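Local coordinates for protein Ent-copalyl diphosphate synthase (Streptomyces platensis, PDB 5BP8) that is a mainly helical bacterial terpene cyclase, related in fold to the squalene-hopene cyclases, at residues 260-268 with 280-291; 322-330 with 362-373. One frame throughout, in Å; residues are numbered along the deposited sequence.

Contact 1: 260-268 with 280-291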
loop_
_atom_site.group_PDB
_atom_site.type_symbol
_atom_site.label_atom_id
_atom_site.label_comp_id
_atom_site.label_asym_id
_atom_site.label_seq_id
_atom_site.Cartn_x
_atom_site.Cartn_y
_atom_site.Cartn_z
ATOM N N VAL A 260 10.198 5.406 -2.226
ATOM C CA VAL A 260 11.230 6.157 -1.476
ATOM C C VAL A 260 10.709 7.360 -0.659
ATOM O O VAL A 260 11.019 7.479 0.522
ATOM C CB VAL A 260 12.398 6.533 -2.413
ATOM C CG1 VAL A 260 11.972 7.398 -3.586
ATOM C CG2 VAL A 260 13.533 7.186 -1.647
ATOM N N TYR A 261 9.936 8.245 -1.253
ATOM C CA TYR A 261 9.476 9.437 -0.499
ATOM C C TYR A 261 8.481 9.118 0.605
ATOM O O TYR A 261 8.581 9.642 1.734
ATOM C CB TYR A 261 8.879 10.450 -1.450
ATOM C CG TYR A 261 9.814 10.959 -2.551
ATOM C CD1 TYR A 261 11.177 11.192 -2.305
ATOM C CD2 TYR A 261 9.324 11.292 -3.809
ATOM C CE1 TYR A 261 12.006 11.701 -3.287
ATOM C CE2 TYR A 261 10.148 11.789 -4.792
ATOM C CZ TYR A 261 11.482 12.022 -4.522
ATOM O OH TYR A 261 12.310 12.528 -5.513
ATOM N N PHE A 262 7.514 8.249 0.310
ATOM C CA PHE A 262 6.627 7.702 1.340
ATOM C C PHE A 262 7.442 7.112 2.504
ATOM O O PHE A 262 7.230 7.452 3.678
ATOM C CB PHE A 262 5.694 6.671 0.658
ATOM C CG PHE A 262 4.994 5.715 1.593
ATOM C CD1 PHE A 262 4.323 6.147 2.726
ATOM C CD2 PHE A 262 4.929 4.390 1.296
ATOM C CE1 PHE A 262 3.647 5.243 3.563
ATOM C CE2 PHE A 262 4.255 3.488 2.125
ATOM C CZ PHE A 262 3.618 3.922 3.263
ATOM N N GLU A 263 8.395 6.245 2.194
ATOM C CA GLU A 263 9.163 5.608 3.268
ATOM C C GLU A 263 9.989 6.638 4.067
ATOM O O GLU A 263 9.986 6.613 5.314
ATOM C CB GLU A 263 10.074 4.522 2.697
ATOM C CG GLU A 263 11.013 3.942 3.747
ATOM C CD GLU A 263 11.713 2.710 3.242
ATOM O OE1 GLU A 263 12.949 2.763 3.178
ATOM O OE2 GLU A 263 11.021 1.697 2.944
ATOM N N GLN A 264 10.667 7.531 3.353
ATOM C CA GLN A 264 11.523 8.535 4.027
ATOM C C GLN A 264 10.692 9.385 4.995
ATOM O O GLN A 264 11.080 9.546 6.155
ATOM C CB GLN A 264 12.244 9.417 3.027
ATOM C CG GLN A 264 13.341 8.676 2.297
ATOM C CD GLN A 264 14.040 9.477 1.209
ATOM O OE1 GLN A 264 13.501 10.432 0.639
ATOM N NE2 GLN A 264 15.235 9.028 0.858
ATOM N N ALA A 265 9.546 9.883 4.529
ATOM C CA ALA A 265 8.696 10.741 5.372
ATOM C C ALA A 265 8.095 9.991 6.555
ATOM O O ALA A 265 8.064 10.493 7.685
ATOM C CB ALA A 265 7.592 11.347 4.540
ATOM N N TRP A 266 7.594 8.786 6.293
ATOM C CA TRP A 266 6.965 8.009 7.356
ATOM C C TRP A 266 7.996 7.585 8.420
ATOM O O TRP A 266 7.726 7.678 9.621
ATOM C CB TRP A 266 6.176 6.806 6.800
ATOM C CG TRP A 266 4.642 7.075 6.538
ATOM C CD1 TRP A 266 3.595 6.537 7.240
ATOM C CD2 TRP A 266 4.035 7.941 5.529
ATOM N NE1 TRP A 266 2.394 6.977 6.730
ATOM C CE2 TRP A 266 2.623 7.837 5.685
ATOM C CE3 TRP A 266 4.547 8.802 4.539
ATOM C CZ2 TRP A 266 1.701 8.539 4.852
ATOM C CZ3 TRP A 266 3.613 9.477 3.666
ATOM C CH2 TRP A 266 2.221 9.349 3.848
ATOM N N VAL A 267 9.182 7.174 7.988
ATOM C CA VAL A 267 10.250 6.844 8.910
ATOM C C VAL A 267 10.625 8.065 9.751
ATOM O O VAL A 267 10.699 7.978 10.991
ATOM C CB VAL A 267 11.500 6.296 8.197
ATOM C CG1 VAL A 267 12.660 6.203 9.175
ATOM C CG2 VAL A 267 11.218 4.916 7.597
ATOM N N LEU A 268 10.857 9.202 9.093
ATOM C CA LEU A 268 11.188 10.416 9.832
ATOM C C LEU A 268 10.085 10.856 10.798
ATOM O O LEU A 268 10.373 11.244 11.944
ATOM C CB LEU A 268 11.526 11.542 8.861
ATOM C CG LEU A 268 12.863 11.402 8.151
ATOM C CD1 LEU A 268 12.941 12.399 7.017
ATOM C CD2 LEU A 268 13.990 11.604 9.166
ATOM N N ALA A 280 18.932 13.193 12.063
ATOM C CA ALA A 280 18.468 12.790 10.730
ATOM C C ALA A 280 19.614 12.957 9.751
ATOM O O ALA A 280 20.227 14.042 9.688
ATOM C CB ALA A 280 17.281 13.618 10.275
ATOM N N PRO A 281 19.944 11.882 9.014
ATOM C CA PRO A 281 20.955 12.042 7.993
ATOM C C PRO A 281 20.489 13.067 6.963
ATOM O O PRO A 281 19.331 13.038 6.513
ATOM C CB PRO A 281 21.059 10.640 7.366
ATOM C CG PRO A 281 20.572 9.714 8.420
ATOM C CD PRO A 281 19.502 10.473 9.135
ATOM N N ALA A 282 21.390 13.977 6.612
ATOM C CA ALA A 282 21.103 14.999 5.621
ATOM C C ALA A 282 20.594 14.411 4.316
ATOM O O ALA A 282 19.796 15.043 3.642
ATOM C CB ALA A 282 22.353 15.827 5.357
ATOM N N ALA A 283 21.087 13.230 3.941
ATOM C CA ALA A 283 20.704 12.609 2.693
ATOM C C ALA A 283 19.194 12.375 2.615
ATOM O O ALA A 283 18.632 12.480 1.526
ATOM C CB ALA A 283 21.457 11.292 2.464
ATOM N N LEU A 284 18.536 12.064 3.736
ATOM C CA LEU A 284 17.082 11.845 3.692
ATOM C C LEU A 284 16.380 13.160 3.439
ATOM O O LEU A 284 15.465 13.229 2.624
ATOM C CB LEU A 284 16.530 11.225 4.976
ATOM C CG LEU A 284 17.004 9.808 5.288
ATOM C CD1 LEU A 284 16.254 9.283 6.495
ATOM C CD2 LEU A 284 16.852 8.882 4.090
ATOM N N LEU A 285 16.818 14.209 4.138
ATOM C CA LEU A 285 16.148 15.489 4.050
ATOM C C LEU A 285 16.410 16.086 2.679
ATOM O O LEU A 285 15.507 16.684 2.082
ATOM C CB LEU A 285 16.603 16.439 5.168
ATOM C CG LEU A 285 16.533 15.923 6.608
ATOM C CD1 LEU A 285 17.069 16.939 7.608
ATOM C CD2 LEU A 285 15.118 15.542 6.977
ATOM N N ASP A 286 17.625 15.906 2.156
ATOM C CA ASP A 286 17.929 16.354 0.785
ATOM C C ASP A 286 17.080 15.683 -0.291
ATOM O O ASP A 286 16.645 16.362 -1.232
ATOM C CB ASP A 286 19.399 16.130 0.428
ATOM C CG ASP A 286 20.351 16.995 1.239
ATOM O OD1 ASP A 286 19.943 18.019 1.821
ATOM O OD2 ASP A 286 21.532 16.617 1.269
ATOM N N SER A 287 16.888 14.363 -0.175
ATOM C CA SER A 287 16.021 13.586 -1.106
ATOM C C SER A 287 14.618 14.169 -1.112
ATOM O O SER A 287 14.046 14.438 -2.157
ATOM C CB SER A 287 15.945 12.110 -0.676
ATOM O OG SER A 287 14.936 11.401 -1.381
ATOM N N LEU A 288 14.064 14.370 0.072
ATOM C CA LEU A 288 12.712 14.903 0.171
ATOM C C LEU A 288 12.603 16.315 -0.384
ATOM O O LEU A 288 11.681 16.610 -1.130
ATOM C CB LEU A 288 12.221 14.864 1.608
ATOM C CG LEU A 288 11.940 13.477 2.202
ATOM C CD1 LEU A 288 11.330 13.668 3.574
ATOM C CD2 LEU A 288 11.009 12.648 1.313
ATOM N N GLU A 289 13.540 17.199 -0.036
ATOM C CA GLU A 289 13.505 18.564 -0.597
ATOM C C GLU A 289 13.619 18.626 -2.115
ATOM O O GLU A 289 12.921 19.414 -2.774
ATOM C CB GLU A 289 14.605 19.434 0.036
ATOM C CG GLU A 289 14.139 20.120 1.278
ATOM C CD GLU A 289 15.142 21.133 1.822
ATOM O OE1 GLU A 289 16.369 21.014 1.558
ATOM O OE2 GLU A 289 14.670 22.035 2.527
ATOM N N ALA A 290 14.499 17.810 -2.675
ATOM C CA ALA A 290 14.663 17.736 -4.110
ATOM C C ALA A 290 13.391 17.249 -4.767
ATOM O O ALA A 290 13.092 17.655 -5.867
ATOM C CB ALA A 290 15.816 16.815 -4.480
ATOM N N GLY A 291 12.640 16.374 -4.105
ATOM C CA GLY A 291 11.455 15.825 -4.719
ATOM C C GLY A 291 10.258 16.754 -4.651
ATOM O O GLY A 291 9.373 16.687 -5.483
HETATM O O HOH W 1 14.610 13.544 -4.698
#
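L288 pushes its isobutyl group into the hollow between Y261, Q264, A265 and L268, a knob-into-hole fit between two consecutive helices. Together they make a strongly splayed helical hairpin, its helices running more against than with each other, consistent with the alpha-helical barrels of squalene-hopene cyclase relatives: the segment axes close to 10.1 Å and their directions differ by 128°. Inside the hollow the two methyls of L288 do different jobs. CD1 meets L268 CD1 tip to tip at 4.0 Å, while CD2 turns back toward Q264 and Y261, whose side chain slides past that of L288 in the opposite direction. L268 divides its own methyls as well: CD1 also touches L285 CD2 at 3.8 Å, and CD2 packs on the CB of A280, just before the second helix starts.

Q264 is the polar centre. Its CG lies beside the backbone N (chi1 -71°) and the chain then runs out extended, carrying the amide to the second helix. There S287 OG donates to Q264 OE1 over 2.7 Å, in the carbonyl plane and on a lone pair, with a C=O...O angle of 113°. L284 crosses the same side chain at a slant, its CD2 against the CG and NE2 of Q264. This buried amide is therefore held at its oxygen and flanked by leucine methyls.

S287 OG also lies at the edge of the Y261 ring, in its plane, 3.5 Å from Y261 CE1. Farther along the ring, Y261 OH comes within 3.5 Å of the CA of G291, where there is no side chain to stop it. A water then joins the two helices, 2.6 Å from Y261 OH and donating to S287 O, which also accepts the helical N-H of G291.

Contact 2: 322-330 with 362-373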
loop_
_atom_site.group_PDB
_atom_site.type_symbol
_atom_site.label_atom_id
_atom_site.label_comp_id
_atom_site.label_asym_id
_atom_site.label_seq_id
_atom_site.Cartn_x
_atom_site.Cartn_y
_atom_site.Cartn_z
ATOM N N ARG A 322 13.775 21.892 8.396
ATOM C CA ARG A 322 13.646 22.402 7.029
ATOM C C ARG A 322 12.205 22.758 6.751
ATOM O O ARG A 322 11.437 21.958 6.187
ATOM C CB ARG A 322 14.185 21.408 6.008
ATOM C CG ARG A 322 15.644 21.072 6.242
ATOM C CD ARG A 322 16.343 20.574 5.008
ATOM N NE ARG A 322 17.624 19.985 5.380
ATOM C CZ ARG A 322 18.439 19.351 4.540
ATOM N NH1 ARG A 322 18.163 19.243 3.247
ATOM N NH2 ARG A 322 19.553 18.825 5.002
ATOM N N THR A 323 11.826 23.960 7.178
ATOM C CA THR A 323 10.451 24.409 7.096
ATOM C C THR A 323 10.136 25.043 5.750
ATOM O O THR A 323 10.814 25.973 5.314
ATOM C CB THR A 323 10.131 25.402 8.223
ATOM O OG1 THR A 323 10.328 24.756 9.480
ATOM C CG2 THR A 323 8.697 25.867 8.150
ATOM N N HIS A 324 9.111 24.531 5.081
ATOM C CA HIS A 324 8.655 25.078 3.812
ATOM C C HIS A 324 7.201 25.418 3.971
ATOM O O HIS A 324 6.442 24.608 4.521
ATOM C CB HIS A 324 8.777 24.048 2.681
ATOM C CG HIS A 324 10.179 23.633 2.401
ATOM N ND1 HIS A 324 10.921 24.164 1.373
ATOM C CD2 HIS A 324 10.992 22.771 3.046
ATOM C CE1 HIS A 324 12.126 23.626 1.379
ATOM N NE2 HIS A 324 12.193 22.775 2.385
ATOM N N ARG A 325 6.792 26.576 3.457
ATOM C CA ARG A 325 5.373 26.913 3.439
ATOM C C ARG A 325 4.599 25.809 2.731
ATOM O O ARG A 325 4.978 25.417 1.612
ATOM C CB ARG A 325 5.118 28.222 2.716
ATOM C CG ARG A 325 4.925 29.375 3.656
ATOM C CD ARG A 325 4.625 30.626 2.872
ATOM N NE ARG A 325 4.371 31.734 3.777
ATOM C CZ ARG A 325 4.242 32.999 3.387
ATOM N NH1 ARG A 325 4.318 33.315 2.101
ATOM N NH2 ARG A 325 4.010 33.937 4.301
ATOM N N PRO A 326 3.525 25.310 3.365
ATOM C CA PRO A 326 2.770 24.191 2.784
ATOM C C PRO A 326 1.739 24.636 1.752
ATOM O O PRO A 326 0.632 24.113 1.717
ATOM C CB PRO A 326 2.099 23.569 4.010
ATOM C CG PRO A 326 1.829 24.761 4.895
ATOM C CD PRO A 326 3.027 25.657 4.707
ATOM N N ASP A 327 2.115 25.565 0.876
ATOM C CA ASP A 327 1.181 26.083 -0.100
ATOM C C ASP A 327 0.747 25.064 -1.139
ATOM O O ASP A 327 -0.372 25.158 -1.623
ATOM C CB ASP A 327 1.746 27.327 -0.777
ATOM C CG ASP A 327 1.807 28.530 0.176
ATOM O OD1 ASP A 327 0.979 28.627 1.105
ATOM O OD2 ASP A 327 2.686 29.386 -0.028
ATOM N N SER A 328 1.602 24.097 -1.472
ATOM C CA SER A 328 1.246 23.053 -2.421
ATOM C C SER A 328 0.013 22.262 -1.995
ATOM O O SER A 328 -0.647 21.685 -2.844
ATOM C CB SER A 328 2.410 22.071 -2.661
ATOM O OG SER A 328 2.872 21.506 -1.437
ATOM N N LEU A 329 -0.278 22.212 -0.699
ATOM C CA LEU A 329 -1.481 21.532 -0.208
ATOM C C LEU A 329 -2.777 22.262 -0.565
ATOM O O LEU A 329 -3.823 21.640 -0.630
ATOM C CB LEU A 329 -1.407 21.322 1.297
ATOM C CG LEU A 329 -0.286 20.416 1.794
ATOM C CD1 LEU A 329 -0.214 20.407 3.309
ATOM C CD2 LEU A 329 -0.482 19.001 1.251
HETATM N N MSE A 330 -2.706 23.577 -0.822
HETATM C CA MSE A 330 -3.920 24.366 -1.111
HETATM C C MSE A 330 -4.593 23.983 -2.413
HETATM O O MSE A 330 -5.806 24.159 -2.538
HETATM C CB MSE A 330 -3.611 25.882 -1.046
HETATM C CG MSE A 330 -3.012 26.294 0.301
HETATM SE SE MSE A 330 -4.266 26.112 1.821
HETATM C CE MSE A 330 -3.380 24.591 2.688
ATOM N N HIS A 362 3.225 23.689 10.944
ATOM C CA HIS A 362 3.744 24.883 10.292
ATOM C C HIS A 362 3.390 26.148 11.086
ATOM O O HIS A 362 4.273 26.975 11.318
ATOM C CB HIS A 362 3.209 25.061 8.888
ATOM C CG HIS A 362 3.782 26.265 8.196
ATOM N ND1 HIS A 362 5.045 26.271 7.659
ATOM C CD2 HIS A 362 3.294 27.517 8.026
ATOM C CE1 HIS A 362 5.298 27.461 7.137
ATOM N NE2 HIS A 362 4.254 28.240 7.355
ATOM N N VAL A 363 2.111 26.313 11.440
ATOM C CA VAL A 363 1.660 27.543 12.117
ATOM C C VAL A 363 2.202 27.660 13.528
ATOM O O VAL A 363 2.249 28.769 14.098
ATOM C CB VAL A 363 0.129 27.767 12.113
ATOM C CG1 VAL A 363 -0.424 27.743 10.704
ATOM C CG2 VAL A 363 -0.614 26.800 13.024
ATOM N N THR A 364 2.605 26.519 14.085
ATOM C CA THR A 364 3.329 26.477 15.344
ATOM C C THR A 364 4.750 27.014 15.187
ATOM O O THR A 364 5.182 27.880 15.956
ATOM C CB THR A 364 3.335 25.047 15.933
ATOM O OG1 THR A 364 1.982 24.667 16.216
ATOM C CG2 THR A 364 4.150 24.974 17.222
ATOM N N VAL A 365 5.459 26.527 14.178
ATOM C CA VAL A 365 6.866 26.848 13.984
ATOM C C VAL A 365 7.101 28.166 13.172
ATOM O O VAL A 365 8.205 28.728 13.174
ATOM C CB VAL A 365 7.552 25.637 13.324
ATOM C CG1 VAL A 365 7.331 25.631 11.813
ATOM C CG2 VAL A 365 9.035 25.592 13.653
ATOM N N ARG A 366 6.063 28.638 12.475
ATOM C CA ARG A 366 6.075 29.931 11.779
ATOM C C ARG A 366 4.808 30.674 12.156
ATOM O O ARG A 366 3.897 30.808 11.332
ATOM C CB ARG A 366 6.128 29.747 10.263
ATOM C CG ARG A 366 7.445 29.205 9.750
ATOM C CD ARG A 366 8.569 30.236 9.806
ATOM N NE ARG A 366 9.839 29.698 9.301
ATOM C CZ ARG A 366 10.639 28.863 9.976
ATOM N NH1 ARG A 366 10.313 28.430 11.195
ATOM N NH2 ARG A 366 11.769 28.434 9.421
ATOM N N PRO A 367 4.750 31.178 13.410
ATOM C CA PRO A 367 3.535 31.807 13.929
ATOM C C PRO A 367 2.994 32.941 13.062
ATOM O O PRO A 367 1.802 33.172 13.074
ATOM C CB PRO A 367 3.938 32.324 15.321
ATOM C CG PRO A 367 5.266 31.734 15.630
ATOM C CD PRO A 367 5.878 31.228 14.355
ATOM N N ASP A 368 3.851 33.631 12.307
ATOM C CA ASP A 368 3.398 34.679 11.368
ATOM C C ASP A 368 2.467 34.159 10.260
ATOM O O ASP A 368 1.714 34.942 9.651
ATOM C CB ASP A 368 4.605 35.423 10.734
ATOM C CG ASP A 368 5.376 36.304 11.745
ATOM O OD1 ASP A 368 4.929 36.467 12.889
ATOM O OD2 ASP A 368 6.452 36.828 11.394
ATOM N N ASP A 369 2.526 32.849 9.975
ATOM C CA ASP A 369 1.629 32.240 8.984
ATOM C C ASP A 369 0.326 31.715 9.569
ATOM O O ASP A 369 -0.459 31.102 8.841
ATOM C CB ASP A 369 2.359 31.110 8.223
ATOM C CG ASP A 369 3.387 31.640 7.257
ATOM O OD1 ASP A 369 3.460 32.878 7.113
ATOM O OD2 ASP A 369 4.127 30.842 6.619
ATOM N N ALA A 370 0.058 31.978 10.853
ATOM C CA ALA A 370 -1.150 31.462 11.491
ATOM C C ALA A 370 -2.435 31.850 10.756
ATOM O O ALA A 370 -3.368 31.052 10.689
ATOM C CB ALA A 370 -1.227 31.870 12.962
ATOM N N GLY A 371 -2.483 33.052 10.182
ATOM C CA GLY A 371 -3.658 33.471 9.410
ATOM C C GLY A 371 -3.761 32.790 8.059
ATOM O O GLY A 371 -4.854 32.548 7.552
ATOM N N ARG A 372 -2.618 32.479 7.468
ATOM C CA ARG A 372 -2.575 31.846 6.165
ATOM C C ARG A 372 -3.302 30.473 6.156
ATOM O O ARG A 372 -3.973 30.130 5.180
ATOM C CB ARG A 372 -1.121 31.658 5.768
ATOM C CG ARG A 372 -0.856 31.585 4.285
ATOM C CD ARG A 372 0.642 31.728 4.075
ATOM N NE ARG A 372 1.034 31.444 2.708
ATOM C CZ ARG A 372 0.888 32.276 1.677
ATOM N NH1 ARG A 372 0.337 33.484 1.828
ATOM N NH2 ARG A 372 1.295 31.886 0.472
ATOM N N TYR A 373 -3.180 29.713 7.248
ATOM C CA TYR A 373 -3.700 28.323 7.282
ATOM C C TYR A 373 -4.662 28.036 8.432
ATOM O O TYR A 373 -5.258 26.949 8.518
ATOM C CB TYR A 373 -2.526 27.342 7.334
ATOM C CG TYR A 373 -1.456 27.617 6.301
ATOM C CD1 TYR A 373 -1.694 27.406 4.945
ATOM C CD2 TYR A 373 -0.207 28.103 6.678
ATOM C CE1 TYR A 373 -0.714 27.671 3.999
ATOM C CE2 TYR A 373 0.772 28.357 5.744
ATOM C CZ TYR A 373 0.513 28.136 4.407
ATOM O OH TYR A 373 1.505 28.421 3.489
HETATM O O HOH W 2 5.921 23.490 7.038
#
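P326 is wedged between two rings. Its CD stands almost centrally over one face of H362, 3.6 Å from the ring centroid, and its CG lies over a face of Y373, both as CH-pi contacts. The opposite faces are taken from their own segment, by the CB of R366 on H362 and the CB of R372 on Y373. With CG anti to the backbone N (chi1 -178°), H362 holds its ring against P326. At the edges, H362 NE2 gives a straight, in-plane bond to the anti lone pair of D369 OD2 (2.7 Å), and Y373 OH donates to D327 OD1 in a very short bond of 2.5 Å.

All this fastens the loop that follows helix 307-319 to the tight corner between helices 349-365 and 370-386, a corner that belongs to the squalene-hopene cyclase C-terminal family region. The guanidiniums of R325 and R372 stack flat, centres 3.8 Å apart and planes 16° from parallel, each gripping one aspartate side-on. R325 NE meets D369 OD2 from above the carboxylate plane at 3.0 Å, so this oxygen accepts from both R325 and H362; R325 NH2 reaches OD1. R372 NH2 bonds D327 OD2 at 2.9 Å, also from above the plane, whereas its NE makes a bent bond (137°) to the syn lone pair of OD1. The carboxylates probably offset the like charges of the stack.

Selenomethionine M330 brings its SE to the edge of the Y373 ring, a Met-aromatic contact. Toward the other end of the loop segment, T323 lays CB over a face of the R366 guanidinium, and its CG2 touches H362 ND1 obliquely. That nitrogen is 3.0 Å from a water that donates to H324 O.

How the contacts relate
Both halves of contact 1 come first in the sequence, followed by those of contact 2, and their centres lie 19 Å apart on the same side of the chain's centre. Helix 307-319 runs between them in sequence and touches both: A265 packs on V313, P326 on L314. They also meet directly, because the start of segment 322-330 lies against helix 282-291. R322 NH1 forms salt bridges with D286 and E289, its bond to D286 OD1 being 2.6 Å, and H324 NE2 probably bonds E289 OE2. Helix 282-291 and the corner of helices 349-365 and 370-386 are thus linked through one loop.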